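Local structure of polymeric Immunoglobulin Receptor (Oncorhynchus mykiss, 5F1S) at residues K61-V69 / F73-Q81; E124-Y135 / K177-R188. The protein probably binds polymeric immunoglobulins through its immunoglobulin-like ectodomain, as the receptor whose shed ectodomain is the secretory component of mucosal immunity. All blocks are in the same frame, centred on the assembly; numbering follows the deposited sequence.

Interaction 1 of 2, residues K61-V69 / F73-Q81; sequences KVVMFDDPV and FTVTMTELQ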
loop_
_atom_site.group_PDB
_atom_site.type_symbol
_atom_site.label_atom_id
_atom_site.label_comp_id
_atom_site.label_asym_id
_atom_site.label_seq_id
_atom_site.Cartn_x
_atom_site.Cartn_y
_atom_site.Cartn_z
ATOM N N LYS A 61 1.789 -7.018 -14.745
ATOM C CA LYS A 61 2.875 -7.908 -15.180
ATOM C C LYS A 61 3.944 -7.848 -14.043
ATOM O O LYS A 61 3.764 -7.165 -13.014
ATOM C CB LYS A 61 3.421 -7.507 -16.565
ATOM C CG LYS A 61 4.544 -8.378 -17.178
ATOM C CD LYS A 61 4.096 -9.821 -17.402
ATOM C CE LYS A 61 5.262 -10.724 -17.806
ATOM N NZ LYS A 61 4.874 -12.154 -17.688
ATOM N N VAL A 62 4.998 -8.632 -14.212
ATOM C CA VAL A 62 5.917 -9.040 -13.149
ATOM C C VAL A 62 7.339 -8.865 -13.676
ATOM O O VAL A 62 7.591 -8.969 -14.888
ATOM C CB VAL A 62 5.645 -10.502 -12.733
ATOM C CG1 VAL A 62 5.903 -11.433 -13.899
ATOM C CG2 VAL A 62 6.487 -10.897 -11.557
ATOM N N VAL A 63 8.244 -8.505 -12.788
ATOM C CA VAL A 63 9.661 -8.308 -13.111
ATOM C C VAL A 63 10.483 -9.012 -12.053
ATOM O O VAL A 63 10.131 -8.977 -10.870
ATOM C CB VAL A 63 10.057 -6.812 -13.127
ATOM C CG1 VAL A 63 11.482 -6.658 -13.636
ATOM C CG2 VAL A 63 9.158 -6.018 -14.014
ATOM N N MET A 64 11.578 -9.655 -12.472
ATOM C CA MET A 64 12.511 -10.354 -11.589
ATOM C C MET A 64 13.899 -9.766 -11.762
ATOM O O MET A 64 14.318 -9.494 -12.885
ATOM C CB MET A 64 12.520 -11.872 -11.972
ATOM C CG MET A 64 13.755 -12.659 -11.658
ATOM S SD MET A 64 13.661 -13.201 -9.980
ATOM C CE MET A 64 12.349 -14.477 -9.968
ATOM N N PHE A 65 14.606 -9.556 -10.661
ATOM C CA PHE A 65 15.996 -9.131 -10.702
ATOM C C PHE A 65 16.764 -9.917 -9.651
ATOM O O PHE A 65 16.631 -9.642 -8.450
ATOM C CB PHE A 65 16.145 -7.641 -10.429
ATOM C CG PHE A 65 17.574 -7.184 -10.253
ATOM C CD1 PHE A 65 18.531 -7.553 -11.181
ATOM C CD2 PHE A 65 17.952 -6.376 -9.211
ATOM C CE1 PHE A 65 19.846 -7.116 -11.063
ATOM C CE2 PHE A 65 19.295 -5.919 -9.088
ATOM C CZ PHE A 65 20.233 -6.336 -10.005
ATOM N N ASP A 66 17.579 -10.863 -10.084
ATOM C CA ASP A 66 18.451 -11.596 -9.160
ATOM C C ASP A 66 19.776 -10.883 -9.028
ATOM O O ASP A 66 20.432 -10.558 -10.046
ATOM C CB ASP A 66 18.656 -13.040 -9.646
ATOM C CG ASP A 66 19.434 -13.898 -8.649
ATOM O OD1 ASP A 66 19.406 -13.614 -7.428
ATOM O OD2 ASP A 66 20.052 -14.887 -9.111
ATOM N N ASP A 67 20.190 -10.654 -7.772
ATOM C CA ASP A 67 21.427 -9.956 -7.444
ATOM C C ASP A 67 22.271 -10.868 -6.554
ATOM O O ASP A 67 22.243 -10.781 -5.317
ATOM C CB ASP A 67 21.164 -8.599 -6.794
ATOM C CG ASP A 67 22.436 -7.810 -6.552
ATOM O OD1 ASP A 67 23.530 -8.421 -6.578
ATOM O OD2 ASP A 67 22.337 -6.602 -6.292
ATOM N N PRO A 68 23.034 -11.772 -7.153
ATOM C CA PRO A 68 23.775 -12.749 -6.326
ATOM C C PRO A 68 24.707 -12.122 -5.326
ATOM O O PRO A 68 24.963 -12.731 -4.275
ATOM C CB PRO A 68 24.546 -13.572 -7.361
ATOM C CG PRO A 68 23.781 -13.435 -8.624
ATOM C CD PRO A 68 23.191 -12.024 -8.585
ATOM N N VAL A 69 25.265 -10.954 -5.621
ATOM C CA VAL A 69 26.177 -10.300 -4.678
ATOM C C VAL A 69 25.456 -9.893 -3.406
ATOM O O VAL A 69 26.006 -9.986 -2.302
ATOM C CB VAL A 69 26.821 -9.098 -5.351
ATOM C CG1 VAL A 69 27.669 -8.325 -4.349
ATOM C CG2 VAL A 69 27.634 -9.608 -6.592
ATOM N N PHE A 73 16.922 -11.967 -4.642
ATOM C CA PHE A 73 16.243 -11.617 -5.882
ATOM C C PHE A 73 14.962 -10.881 -5.541
ATOM O O PHE A 73 14.286 -11.214 -4.575
ATOM C CB PHE A 73 16.011 -12.840 -6.793
ATOM C CG PHE A 73 15.118 -13.966 -6.252
ATOM C CD1 PHE A 73 15.666 -15.005 -5.495
ATOM C CD2 PHE A 73 13.771 -14.041 -6.597
ATOM C CE1 PHE A 73 14.875 -16.096 -5.077
ATOM C CE2 PHE A 73 12.968 -15.128 -6.181
ATOM C CZ PHE A 73 13.526 -16.154 -5.428
ATOM N N THR A 74 14.670 -9.846 -6.320
ATOM C CA THR A 74 13.565 -8.947 -6.058
ATOM C C THR A 74 12.519 -9.169 -7.136
ATOM O O THR A 74 12.839 -9.171 -8.339
ATOM C CB THR A 74 14.067 -7.503 -6.077
ATOM O OG1 THR A 74 15.128 -7.350 -5.131
ATOM C CG2 THR A 74 12.964 -6.506 -5.681
ATOM N N VAL A 75 11.270 -9.377 -6.706
ATOM C CA VAL A 75 10.161 -9.575 -7.609
ATOM C C VAL A 75 9.255 -8.354 -7.516
ATOM O O VAL A 75 8.871 -7.951 -6.428
ATOM C CB VAL A 75 9.399 -10.869 -7.284
ATOM C CG1 VAL A 75 8.222 -11.012 -8.228
ATOM C CG2 VAL A 75 10.313 -12.096 -7.390
ATOM N N THR A 76 8.970 -7.724 -8.651
ATOM C CA THR A 76 8.098 -6.562 -8.685
ATOM C C THR A 76 6.815 -6.946 -9.409
ATOM O O THR A 76 6.850 -7.424 -10.544
ATOM C CB THR A 76 8.791 -5.384 -9.391
ATOM O OG1 THR A 76 9.992 -5.089 -8.683
ATOM C CG2 THR A 76 7.883 -4.145 -9.427
ATOM N N MET A 77 5.679 -6.735 -8.764
ATOM C CA MET A 77 4.396 -6.972 -9.388
ATOM C C MET A 77 3.703 -5.620 -9.457
ATOM O O MET A 77 3.598 -4.908 -8.446
ATOM C CB MET A 77 3.532 -8.000 -8.616
ATOM C CG MET A 77 4.186 -9.381 -8.518
ATOM S SD MET A 77 3.084 -10.510 -7.625
ATOM C CE MET A 77 2.036 -10.824 -8.921
ATOM N N THR A 78 3.260 -5.254 -10.641
ATOM C CA THR A 78 2.718 -3.916 -10.854
ATOM C C THR A 78 1.211 -3.950 -11.090
ATOM O O THR A 78 0.619 -4.952 -11.528
ATOM C CB THR A 78 3.413 -3.221 -12.055
ATOM O OG1 THR A 78 3.152 -3.982 -13.240
ATOM C CG2 THR A 78 4.945 -3.126 -11.821
ATOM N N GLU A 79 0.587 -2.816 -10.795
ATOM C CA GLU A 79 -0.821 -2.613 -11.126
ATOM C C GLU A 79 -1.660 -3.794 -10.637
ATOM O O GLU A 79 -2.470 -4.376 -11.366
ATOM C CB GLU A 79 -1.016 -2.406 -12.629
ATOM C CG GLU A 79 -0.028 -1.451 -13.299
ATOM C CD GLU A 79 -0.546 -0.045 -13.440
ATOM O OE1 GLU A 79 -1.592 0.283 -12.838
ATOM O OE2 GLU A 79 0.097 0.739 -14.167
ATOM N N LEU A 80 -1.480 -4.143 -9.367
ATOM C CA LEU A 80 -2.125 -5.334 -8.848
ATOM C C LEU A 80 -3.637 -5.191 -8.874
ATOM O O LEU A 80 -4.177 -4.154 -8.489
ATOM C CB LEU A 80 -1.665 -5.598 -7.420
ATOM C CG LEU A 80 -0.273 -6.219 -7.371
ATOM C CD1 LEU A 80 0.289 -6.099 -5.958
ATOM C CD2 LEU A 80 -0.328 -7.705 -7.776
ATOM N N GLN A 81 -4.309 -6.264 -9.266
ATOM C CA GLN A 81 -5.761 -6.331 -9.323
ATOM C C GLN A 81 -6.297 -7.200 -8.200
ATOM O O GLN A 81 -5.615 -8.073 -7.669
ATOM C CB GLN A 81 -6.191 -6.881 -10.686
ATOM C CG GLN A 81 -5.684 -6.034 -11.840
ATOM C CD GLN A 81 -6.181 -4.626 -11.790
ATOM O OE1 GLN A 81 -7.360 -4.382 -12.024
ATOM N NE2 GLN A 81 -5.301 -3.690 -11.515
HETATM O O HOH W 1 1.085 -7.767 -11.200
HETATM O O HOH W 2 17.553 -8.063 -6.116
#
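Met64 and Phe73 meet on the inner face of an antiparallel strand pair. The Met64 sulfur sits 3.5 Å from Phe73 CD2, and its CE continues along the same side of the ring. This is a Met-aromatic contact with an oblique approach, 58° off the ring normal. Bends at chi2 (84°) and chi3 (71°) fold the methionine back toward the partner strand. There its CE also reaches Val75 CG2. Next along this face, Val62 CG2 touches Val75 CG1 at 3.8 Å and lies near Met77 CG. Asp66 OD1 lies against Phe73 CB, with the carboxylate plane almost perpendicular to the ring. That carboxylate is hydrogen-bonded to Tyr22 and salt-bridged to Lys31.

The backbones pair through Val63 with Thr76 and Phe65 with Thr74, two bonds each. Lys61 O accepts hydrogen bonds from Thr78 N, at 3.1 Å, and Thr78 OG1, at 3.2 Å. The amide comes nearly along the C=O axis, while the hydroxyl comes from above the carbonyl plane. A water joins Thr74 OG1 to Phe65 O. Across the sandwich, Trp33 of the opposing sheet packs on Val62, Val75 and Met77. Strand 62-67 is the sheet edge, and 72-77 bonds onward to 16-22, in this V-set D-E hairpin.

Interaction 2 of 2, residues E124-Y135 / K177-R188; sequences EEGTSVTVQCLY and KAFTVTLKGLAR
Cys133 packs on Phe179 at the apolar centre. Cys133 CB lies over the middle of the Phe179 ring, 3.7 Å from its centroid, a CH-pi contact. The Cys133 sulfur approaches the same ring obliquely and touches CE1 at 3.5 Å. Phe179 has CG between its backbone N and carbonyl carbon (chi1 62°), which lays the ring beneath the cysteine. Tyr135 CD2 meets the edge of this ring, 3.8 Å from Phe179 CD2. Lys177 C lies over one face of the Tyr135 ring, toward its rim, and Tyr135 OH bonds to Asp173. Farther along, Val129 CG1 and CG2 pack on Leu186 CD1, the two side chains crossing at about a right angle.

On the other face, Thr130 CG2 lies beside Thr182 OG1, and Leu134 CD2 touches Ala178 CB. Paired backbone bonds link Val129 with Leu183, Val131 with Val181 and Cys133 with Phe179.

A type II turn from Glu124 to Thr127 marks the polar end. Gly126 N binds Leu186 O at 2.8 Å. Arg188 holds the Glu125 carboxylate in a side-on salt bridge: NE reaches OE1 at 3.0 Å and NH2 reaches OE2 at 2.8 Å. Both nitrogens meet it from above its plane. Arg188 N also binds OE1, on its anti lone pair. Cys133 is disulfide-bonded to Cys196 in the opposing sheet; this is the B-E strand pair of a V-set domain with its intersheet disulfide.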
loop_
_atom_site.group_PDB
_atom_site.type_symbol
_atom_site.label_atom_id
_atom_site.label_comp_id
_atom_site.label_asym_id
_atom_site.label_seq_id
_atom_site.Cartn_x
_atom_site.Cartn_y
_atom_site.Cartn_z
ATOM N N GLU A 124 0.178 21.206 17.330
ATOM C CA GLU A 124 -0.137 22.288 18.242
ATOM C C GLU A 124 -1.214 23.172 17.657
ATOM O O GLU A 124 -1.250 23.409 16.446
ATOM C CB GLU A 124 1.097 23.151 18.501
ATOM C CG GLU A 124 2.145 22.486 19.313
ATOM C CD GLU A 124 3.115 23.479 19.922
ATOM O OE1 GLU A 124 2.989 24.713 19.656
ATOM O OE2 GLU A 124 3.984 22.994 20.677
ATOM N N GLU A 125 -2.083 23.667 18.525
ATOM C CA GLU A 125 -3.041 24.684 18.138
ATOM C C GLU A 125 -2.330 25.813 17.398
ATOM O O GLU A 125 -1.232 26.237 17.773
ATOM C CB GLU A 125 -3.743 25.220 19.365
ATOM C CG GLU A 125 -4.700 26.311 19.097
ATOM C CD GLU A 125 -5.584 26.528 20.277
ATOM O OE1 GLU A 125 -6.654 25.878 20.368
ATOM O OE2 GLU A 125 -5.195 27.345 21.127
ATOM N N GLY A 126 -2.943 26.251 16.303
ATOM C CA GLY A 126 -2.398 27.306 15.477
ATOM C C GLY A 126 -1.428 26.871 14.401
ATOM O O GLY A 126 -0.991 27.717 13.606
ATOM N N THR A 127 -1.085 25.594 14.328
ATOM C CA THR A 127 -0.205 25.096 13.293
ATOM C C THR A 127 -1.000 24.281 12.276
ATOM O O THR A 127 -2.208 24.083 12.423
ATOM C CB THR A 127 0.907 24.243 13.897
ATOM O OG1 THR A 127 0.345 23.004 14.357
ATOM C CG2 THR A 127 1.553 24.983 15.094
ATOM N N SER A 128 -0.305 23.850 11.214
ATOM C CA SER A 128 -0.932 23.127 10.114
ATOM C C SER A 128 -0.518 21.674 10.157
ATOM O O SER A 128 0.623 21.359 10.491
ATOM C CB SER A 128 -0.536 23.681 8.738
ATOM O OG SER A 128 -1.019 24.993 8.600
ATOM N N VAL A 129 -1.439 20.794 9.751
ATOM C CA VAL A 129 -1.115 19.386 9.570
ATOM C C VAL A 129 -1.758 18.905 8.282
ATOM O O VAL A 129 -2.717 19.498 7.781
ATOM C CB VAL A 129 -1.568 18.512 10.760
ATOM C CG1 VAL A 129 -0.784 18.903 11.980
ATOM C CG2 VAL A 129 -3.061 18.651 11.018
ATOM N N THR A 130 -1.208 17.819 7.752
ATOM C CA THR A 130 -1.712 17.196 6.538
ATOM C C THR A 130 -1.986 15.724 6.785
ATOM O O THR A 130 -1.234 15.043 7.474
ATOM C CB THR A 130 -0.768 17.340 5.396
ATOM O OG1 THR A 130 0.450 16.680 5.730
ATOM C CG2 THR A 130 -0.558 18.819 5.128
ATOM N N VAL A 131 -3.105 15.278 6.253
ATOM C CA VAL A 131 -3.543 13.892 6.274
ATOM C C VAL A 131 -3.436 13.391 4.848
ATOM O O VAL A 131 -3.920 14.059 3.925
ATOM C CB VAL A 131 -4.998 13.784 6.765
ATOM C CG1 VAL A 131 -5.498 12.349 6.712
ATOM C CG2 VAL A 131 -5.181 14.380 8.163
ATOM N N GLN A 132 -2.834 12.229 4.657
ATOM C CA GLN A 132 -2.703 11.677 3.315
ATOM C C GLN A 132 -3.594 10.450 3.201
ATOM O O GLN A 132 -3.312 9.402 3.796
ATOM C CB GLN A 132 -1.270 11.321 2.943
ATOM C CG GLN A 132 -1.230 11.054 1.397
ATOM C CD GLN A 132 0.169 11.005 0.812
ATOM O OE1 GLN A 132 1.150 11.328 1.481
ATOM N NE2 GLN A 132 0.260 10.615 -0.448
ATOM N N CYS A 133 -4.686 10.600 2.469
ATOM C CA CYS A 133 -5.643 9.536 2.262
ATOM C C CYS A 133 -5.328 8.832 0.951
ATOM O O CYS A 133 -5.306 9.467 -0.108
ATOM C CB CYS A 133 -7.065 10.066 2.202
ATOM S SG CYS A 133 -7.561 11.400 3.402
ATOM N N LEU A 134 -5.131 7.535 1.013
ATOM C CA LEU A 134 -4.823 6.730 -0.156
ATOM C C LEU A 134 -6.064 6.008 -0.642
ATOM O O LEU A 134 -6.944 5.664 0.144
ATOM C CB LEU A 134 -3.763 5.694 0.179
ATOM C CG LEU A 134 -2.549 6.253 0.925
ATOM C CD1 LEU A 134 -1.639 5.066 1.269
ATOM C CD2 LEU A 134 -1.799 7.222 0.055
ATOM N N TYR A 135 -6.148 5.774 -1.954
ATOM C CA TYR A 135 -7.305 5.048 -2.445
ATOM C C TYR A 135 -6.960 4.165 -3.631
ATOM O O TYR A 135 -5.981 4.397 -4.331
ATOM C CB TYR A 135 -8.439 6.006 -2.819
ATOM C CG TYR A 135 -8.095 6.997 -3.863
ATOM C CD1 TYR A 135 -8.136 6.656 -5.214
ATOM C CD2 TYR A 135 -7.733 8.263 -3.528
ATOM C CE1 TYR A 135 -7.840 7.583 -6.184
ATOM C CE2 TYR A 135 -7.417 9.209 -4.500
ATOM C CZ TYR A 135 -7.496 8.851 -5.826
ATOM O OH TYR A 135 -7.193 9.784 -6.785
ATOM N N LYS A 177 -4.040 8.243 -7.066
ATOM C CA LYS A 177 -3.667 7.357 -5.949
ATOM C C LYS A 177 -4.025 7.890 -4.569
ATOM O O LYS A 177 -4.103 7.090 -3.641
ATOM C CB LYS A 177 -2.133 7.100 -5.916
ATOM C CG LYS A 177 -1.489 6.518 -7.115
ATOM C CD LYS A 177 -0.037 6.131 -6.792
ATOM C CE LYS A 177 0.829 7.295 -6.297
ATOM N NZ LYS A 177 2.269 6.861 -6.135
ATOM N N ALA A 178 -4.110 9.206 -4.364
ATOM C CA ALA A 178 -4.126 9.756 -3.022
ATOM C C ALA A 178 -4.720 11.137 -3.071
ATOM O O ALA A 178 -4.596 11.841 -4.081
ATOM C CB ALA A 178 -2.725 9.865 -2.408
ATOM N N PHE A 179 -5.356 11.531 -1.966
ATOM C CA PHE A 179 -5.711 12.932 -1.789
ATOM C C PHE A 179 -5.237 13.380 -0.427
ATOM O O PHE A 179 -5.232 12.593 0.515
ATOM C CB PHE A 179 -7.238 13.176 -2.016
ATOM C CG PHE A 179 -8.198 12.452 -1.066
ATOM C CD1 PHE A 179 -8.745 13.107 0.031
ATOM C CD2 PHE A 179 -8.635 11.183 -1.340
ATOM C CE1 PHE A 179 -9.661 12.487 0.851
ATOM C CE2 PHE A 179 -9.563 10.548 -0.524
ATOM C CZ PHE A 179 -10.086 11.206 0.572
ATOM N N THR A 180 -4.725 14.598 -0.356
ATOM C CA THR A 180 -4.208 15.152 0.891
ATOM C C THR A 180 -5.202 16.162 1.428
ATOM O O THR A 180 -5.782 16.945 0.669
ATOM C CB THR A 180 -2.851 15.827 0.693
ATOM O OG1 THR A 180 -2.979 16.860 -0.291
ATOM C CG2 THR A 180 -1.839 14.815 0.193
ATOM N N VAL A 181 -5.374 16.154 2.740
ATOM C CA VAL A 181 -6.256 17.084 3.430
ATOM C C VAL A 181 -5.337 17.914 4.311
ATOM O O VAL A 181 -4.656 17.375 5.188
ATOM C CB VAL A 181 -7.350 16.377 4.255
ATOM C CG1 VAL A 181 -8.265 17.390 4.984
ATOM C CG2 VAL A 181 -8.194 15.447 3.405
ATOM N N THR A 182 -5.274 19.217 4.062
ATOM C CA THR A 182 -4.454 20.102 4.878
ATOM C C THR A 182 -5.371 20.895 5.795
ATOM O O THR A 182 -6.251 21.612 5.317
ATOM C CB THR A 182 -3.603 21.039 4.011
ATOM O OG1 THR A 182 -2.711 20.251 3.236
ATOM C CG2 THR A 182 -2.771 21.965 4.893
ATOM N N LEU A 183 -5.196 20.710 7.107
ATOM C CA LEU A 183 -5.857 21.509 8.132
ATOM C C LEU A 183 -4.931 22.686 8.415
ATOM O O LEU A 183 -3.835 22.504 8.950
ATOM C CB LEU A 183 -6.107 20.675 9.386
ATOM C CG LEU A 183 -6.743 19.313 9.077
ATOM C CD1 LEU A 183 -7.059 18.536 10.359
ATOM C CD2 LEU A 183 -7.984 19.481 8.350
ATOM N N LYS A 184 -5.350 23.886 8.001
ATOM C CA LYS A 184 -4.412 24.985 7.829
ATOM C C LYS A 184 -4.052 25.650 9.145
ATOM O O LYS A 184 -2.914 26.127 9.299
ATOM C CB LYS A 184 -5.003 26.011 6.864
ATOM C CG LYS A 184 -4.625 25.738 5.427
ATOM C CD LYS A 184 -5.768 26.008 4.455
ATOM C CE LYS A 184 -5.934 27.443 4.130
ATOM N NZ LYS A 184 -6.584 27.598 2.791
ATOM N N GLY A 185 -4.979 25.690 10.095
ATOM C CA GLY A 185 -4.677 26.292 11.379
ATOM C C GLY A 185 -5.515 25.701 12.495
ATOM O O GLY A 185 -6.639 26.136 12.761
ATOM N N LEU A 186 -4.950 24.706 13.161
ATOM C CA LEU A 186 -5.713 23.880 14.091
ATOM C C LEU A 186 -6.264 24.697 15.250
ATOM O O LEU A 186 -5.576 25.539 15.814
ATOM C CB LEU A 186 -4.816 22.762 14.631
ATOM C CG LEU A 186 -4.391 21.691 13.605
ATOM C CD1 LEU A 186 -3.242 20.896 14.123
ATOM C CD2 LEU A 186 -5.546 20.740 13.223
ATOM N N ALA A 187 -7.506 24.421 15.609
ATOM C CA ALA A 187 -8.108 24.918 16.832
ATOM C C ALA A 187 -8.402 23.721 17.723
ATOM O O ALA A 187 -8.627 22.609 17.236
ATOM C CB ALA A 187 -9.388 25.697 16.537
ATOM N N ARG A 188 -8.381 23.935 19.039
ATOM C CA ARG A 188 -8.483 22.779 19.911
ATOM C C ARG A 188 -9.811 22.080 19.785
ATOM O O ARG A 188 -9.877 20.867 20.022
ATOM C CB ARG A 188 -8.188 23.163 21.366
ATOM C CG ARG A 188 -6.766 22.697 21.713
ATOM C CD ARG A 188 -6.260 23.202 23.001
ATOM N NE ARG A 188 -5.915 24.611 22.932
ATOM C CZ ARG A 188 -5.363 25.269 23.954
ATOM N NH1 ARG A 188 -5.103 24.626 25.075
ATOM N NH2 ARG A 188 -5.092 26.566 23.855
HETATM O O HOH W 3 -1.086 27.756 10.632
#

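In the fold
The two interactions lie in series along the chain, in different V-set domains. Interaction 1 belongs to the first domain and interaction 2 to the second. Their centres are 34 Å apart, on opposite sides of the chain's centre, and their nearest atoms are about 8 Å apart without touching. Interaction 1 joins strands 62-67 and 72-77, neighbours in sequence, with 62-67 at a sheet edge. Interaction 2 joins strands 129-135 and 178-183, distant in sequence, inside a sheet. Each packs on a tryptophan of the opposing sheet, Trp33 or Trp146. Gln81 of interaction 1 bonds to Gln137, and Arg14 bonds to Tyr135 O and Lys177 O of interaction 2, so both reach the domain junction.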